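Side-chain contacts in adenylate cyclase-like protein (Chlamydia trachomatis, PDB 3GQS), which is of unknown function but carries this FHA domain, a fold that commonly recognises phosphothreonine, as one part of a longer, probably membrane-bound protein: residues A[43-46]-A[47-51]; A[82-85]-A[86-90]. All coordinates share one frame; numbering follows the deposited sequence.

Contact 1 (A[43-46]-A[47-51]); sequences MSIS and RQHAK. With PO4 (phosphate ion), chain C.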
# COMPACT_ATOMS: atom_id res chain seq x y z
N MET A 43 -6.27 10.68 -9.35
CA MET A 43 -7.54 10.26 -9.97
C MET A 43 -7.67 8.76 -10.26
O MET A 43 -8.78 8.25 -10.34
CB MET A 43 -7.74 11.03 -11.29
CG MET A 43 -8.17 12.49 -11.15
SD MET A 43 -9.94 12.78 -10.78
CE MET A 43 -9.90 12.81 -8.96
N SER A 44 -6.55 8.06 -10.45
CA SER A 44 -6.54 6.64 -10.85
C SER A 44 -6.51 5.68 -9.63
O SER A 44 -6.38 4.46 -9.77
CB SER A 44 -5.34 6.36 -11.76
OG SER A 44 -4.14 6.50 -11.01
N ILE A 45 -6.59 6.29 -8.45
CA ILE A 45 -6.67 5.58 -7.17
C ILE A 45 -8.16 5.57 -6.64
O ILE A 45 -8.82 6.59 -6.42
CB ILE A 45 -5.65 6.15 -6.14
CG1 ILE A 45 -4.21 6.00 -6.69
CG2 ILE A 45 -5.69 5.40 -4.80
CD1 ILE A 45 -3.10 6.72 -5.86
N SER A 46 -8.66 4.37 -6.43
CA SER A 46 -9.98 4.18 -5.84
C SER A 46 -10.11 4.88 -4.47
O SER A 46 -9.12 5.14 -3.78
CB SER A 46 -10.29 2.70 -5.77
OG SER A 46 -10.59 2.24 -7.08
N ARG A 47 -11.34 5.23 -4.13
CA ARG A 47 -11.63 5.92 -2.87
C ARG A 47 -10.97 5.15 -1.71
O ARG A 47 -10.29 5.69 -0.86
CB ARG A 47 -13.11 6.03 -2.65
CG ARG A 47 -13.79 6.99 -3.59
CD ARG A 47 -15.32 6.89 -3.57
NE ARG A 47 -15.92 7.74 -4.59
CZ ARG A 47 -16.07 7.42 -5.89
NH1 ARG A 47 -15.70 6.26 -6.38
NH2 ARG A 47 -16.68 8.26 -6.70
N GLN A 48 -11.15 3.85 -1.78
CA GLN A 48 -10.34 2.91 -0.99
C GLN A 48 -9.90 1.78 -1.89
O GLN A 48 -10.68 1.09 -2.49
CB GLN A 48 -11.11 2.41 0.26
CG GLN A 48 -12.37 1.56 -0.03
CD GLN A 48 -13.13 1.26 1.26
OE1 GLN A 48 -12.54 0.82 2.27
NE2 GLN A 48 -14.44 1.50 1.26
N HIS A 49 -8.61 1.60 -1.96
CA HIS A 49 -8.04 0.86 -3.04
C HIS A 49 -7.40 -0.47 -2.61
O HIS A 49 -7.59 -1.51 -3.23
CB HIS A 49 -6.98 1.76 -3.68
CG HIS A 49 -6.48 1.24 -5.00
ND1 HIS A 49 -6.64 1.94 -6.17
CD2 HIS A 49 -5.82 0.10 -5.31
CE1 HIS A 49 -6.14 1.22 -7.16
NE2 HIS A 49 -5.62 0.10 -6.67
N ALA A 50 -6.59 -0.38 -1.57
CA ALA A 50 -5.72 -1.45 -1.12
C ALA A 50 -5.68 -1.36 0.39
O ALA A 50 -5.79 -0.30 0.95
CB ALA A 50 -4.28 -1.32 -1.68
N LYS A 51 -5.46 -2.51 1.02
CA LYS A 51 -5.33 -2.58 2.45
C LYS A 51 -4.05 -3.26 2.80
O LYS A 51 -3.71 -4.24 2.19
CB LYS A 51 -6.49 -3.35 3.06
CG LYS A 51 -6.62 -3.03 4.50
CD LYS A 51 -8.08 -2.80 4.99
CE LYS A 51 -8.90 -3.98 4.94
NZ LYS A 51 -10.35 -3.60 5.23
P PO4 C . -13.84 3.35 -6.75
O1 PO4 C . -13.72 1.88 -6.46
O2 PO4 C . -12.70 3.60 -7.78
O3 PO4 C . -15.20 3.69 -7.33
O4 PO4 C . -13.72 4.32 -5.62
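H49 folds back over the residues that precede it and accepts a hydrogen bond from the backbone of S46. Its CB lies 4.0 Å from I45 CG2, the two side chains crossing at about a right angle. From there the ring carbon CG is swung anti to the backbone N (chi1 -168°), which brings ND1 back to S46; the S46 N–ND1 distance is 3.2 Å, with the donor close to the ring plane and an N-H...N angle of 152°. At the far tip NE2 bonds to G70 O. An accepting ND1 and an NE2 facing a carbonyl are consistent with a neutral imidazole protonated at NE2. S46 and H49 are the serine and histidine of the Ser-X-X-His signature of FHA domains, and the loop is consistent with the phosphothreonine site of FHA relatives; a classic beta bulge, with H49 and A50 opposite V29, opens the strand. S46 OG donates to O2 of a phosphate ion, probably from the crystallisation liquor, at 2.6 Å and is also bonded to K68 N. The neighbouring R47 N points almost straight at phosphate O4 (3.0 Å, 167°). The R47 chain, extended from CG to NE, runs alongside O4, and the guanidinium turns at its end to the ion: NH1 donates to O4 at 2.9 Å and lies 2.8 Å from phosphate O3, with the phosphorus in the guanidinium plane at its edge.

Contact 2 (A[82-85]-A[86-90]); sequences STLS and ANQVV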
# COMPACT_ATOMS: atom_id res chain seq x y z
N SER A 82 -2.23 -10.91 -1.22
CA SER A 82 -0.91 -11.60 -1.17
C SER A 82 0.08 -11.04 -0.15
O SER A 82 -0.15 -9.99 0.43
CB SER A 82 -0.29 -11.69 -2.57
OG SER A 82 0.47 -10.54 -2.91
N THR A 83 1.14 -11.80 0.07
CA THR A 83 2.30 -11.40 0.84
C THR A 83 2.99 -10.24 0.14
O THR A 83 3.09 -10.20 -1.09
CB THR A 83 3.30 -12.56 0.97
OG1 THR A 83 2.68 -13.58 1.72
CG2 THR A 83 4.58 -12.19 1.68
N LEU A 84 3.43 -9.29 0.94
CA LEU A 84 4.17 -8.15 0.43
C LEU A 84 5.44 -8.14 1.23
O LEU A 84 5.41 -8.20 2.45
CB LEU A 84 3.39 -6.86 0.64
CG LEU A 84 4.06 -5.60 0.09
CD1 LEU A 84 4.20 -5.61 -1.47
CD2 LEU A 84 3.27 -4.41 0.58
N SER A 85 6.56 -8.10 0.53
CA SER A 85 7.88 -8.12 1.16
C SER A 85 8.52 -6.72 1.13
O SER A 85 8.17 -5.88 0.30
CB SER A 85 8.79 -9.16 0.47
OG SER A 85 8.30 -10.48 0.70
N ALA A 86 9.41 -6.47 2.07
CA ALA A 86 10.23 -5.26 2.03
C ALA A 86 10.83 -5.11 0.59
O ALA A 86 11.12 -6.09 -0.07
CB ALA A 86 11.34 -5.29 3.12
N ASN A 87 10.92 -3.87 0.14
CA ASN A 87 11.63 -3.48 -1.10
C ASN A 87 10.90 -3.86 -2.40
O ASN A 87 11.48 -3.77 -3.47
CB ASN A 87 13.08 -4.03 -1.15
CG ASN A 87 13.86 -3.78 0.14
OD1 ASN A 87 14.81 -4.51 0.43
ND2 ASN A 87 13.49 -2.77 0.89
N GLN A 88 9.64 -4.25 -2.31
CA GLN A 88 8.84 -4.63 -3.49
C GLN A 88 7.95 -3.47 -3.99
O GLN A 88 7.09 -3.03 -3.28
CB GLN A 88 7.91 -5.82 -3.15
CG GLN A 88 8.56 -7.21 -3.12
CD GLN A 88 7.51 -8.32 -2.99
OE1 GLN A 88 6.69 -8.32 -2.06
NE2 GLN A 88 7.52 -9.27 -3.91
N VAL A 89 8.16 -2.98 -5.21
CA VAL A 89 7.30 -1.92 -5.78
C VAL A 89 5.83 -2.39 -5.96
O VAL A 89 5.55 -3.41 -6.56
CB VAL A 89 7.83 -1.36 -7.13
CG1 VAL A 89 6.94 -0.22 -7.62
CG2 VAL A 89 9.31 -0.88 -7.01
N VAL A 90 4.92 -1.63 -5.36
CA VAL A 90 3.48 -1.74 -5.56
C VAL A 90 2.96 -0.55 -6.40
O VAL A 90 3.20 0.60 -6.06
CB VAL A 90 2.69 -1.74 -4.23
CG1 VAL A 90 1.21 -1.92 -4.52
CG2 VAL A 90 3.19 -2.86 -3.26
O HOH W 1 7.25 -3.56 -0.68
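S85 N gives a short, nearly straight hydrogen bond to the side-chain carbonyl of Q88, with 2.6 Å from S85 N to Q88 OE1 and an N-H...O angle of 165°. The donor is tilted 29° from the amide's carbonyl plane. From the same two residues comes the closure of a type II beta turn, S85 to Q88, with N87 in its left-handed position; here Q88 N reaches S85 O only weakly, at 3.4 Å. A water reinforces the turn by donating to S85 O and to Q88 O, each at 2.7 Å. Q88 CG stands anti to the carbonyl carbon (chi1 -79°), and the extended chain beyond it brings OE1 to S85 N. The L84 side chain runs antiparallel to that of Q88, its CD1 3.7 Å from Q88 OE1. That methyl then presses on V90, where L84 CD1 and V90 CG2 are only 3.4 Å apart, closer than usual for two carbons. Both of these buried side chains also rest on I62 of strand 60-64 and V73 of strand 72-73, while L84 meets L99 and V90 meets F97 of strand 95-102. The turn connects strand 81-83, at the edge of the mixed sheet, to strand 90-92 of the antiparallel sheet.

How the contacts relate
The two contacts follow in series along the chain and lie on opposite sides of its centre, their own centres about 17 Å apart and their nearest atoms about 6 Å apart. Both reach the mixed sheet: contact 1 leads into strand 50-54, contact 2 leaves its edge strand 81-83, and strand 60-64 runs between them. They meet the antiparallel sheet through strand 90-92, which contact 2 enters and whose L92 packs against H49 and A50 of contact 1. Within the FHA fold contact 1 shapes the loop that holds a phosphate ion here, as the corresponding loop probably does for phosphothreonine in FHA relatives, whereas contact 2 is a structural turn joining the sheets away from that site.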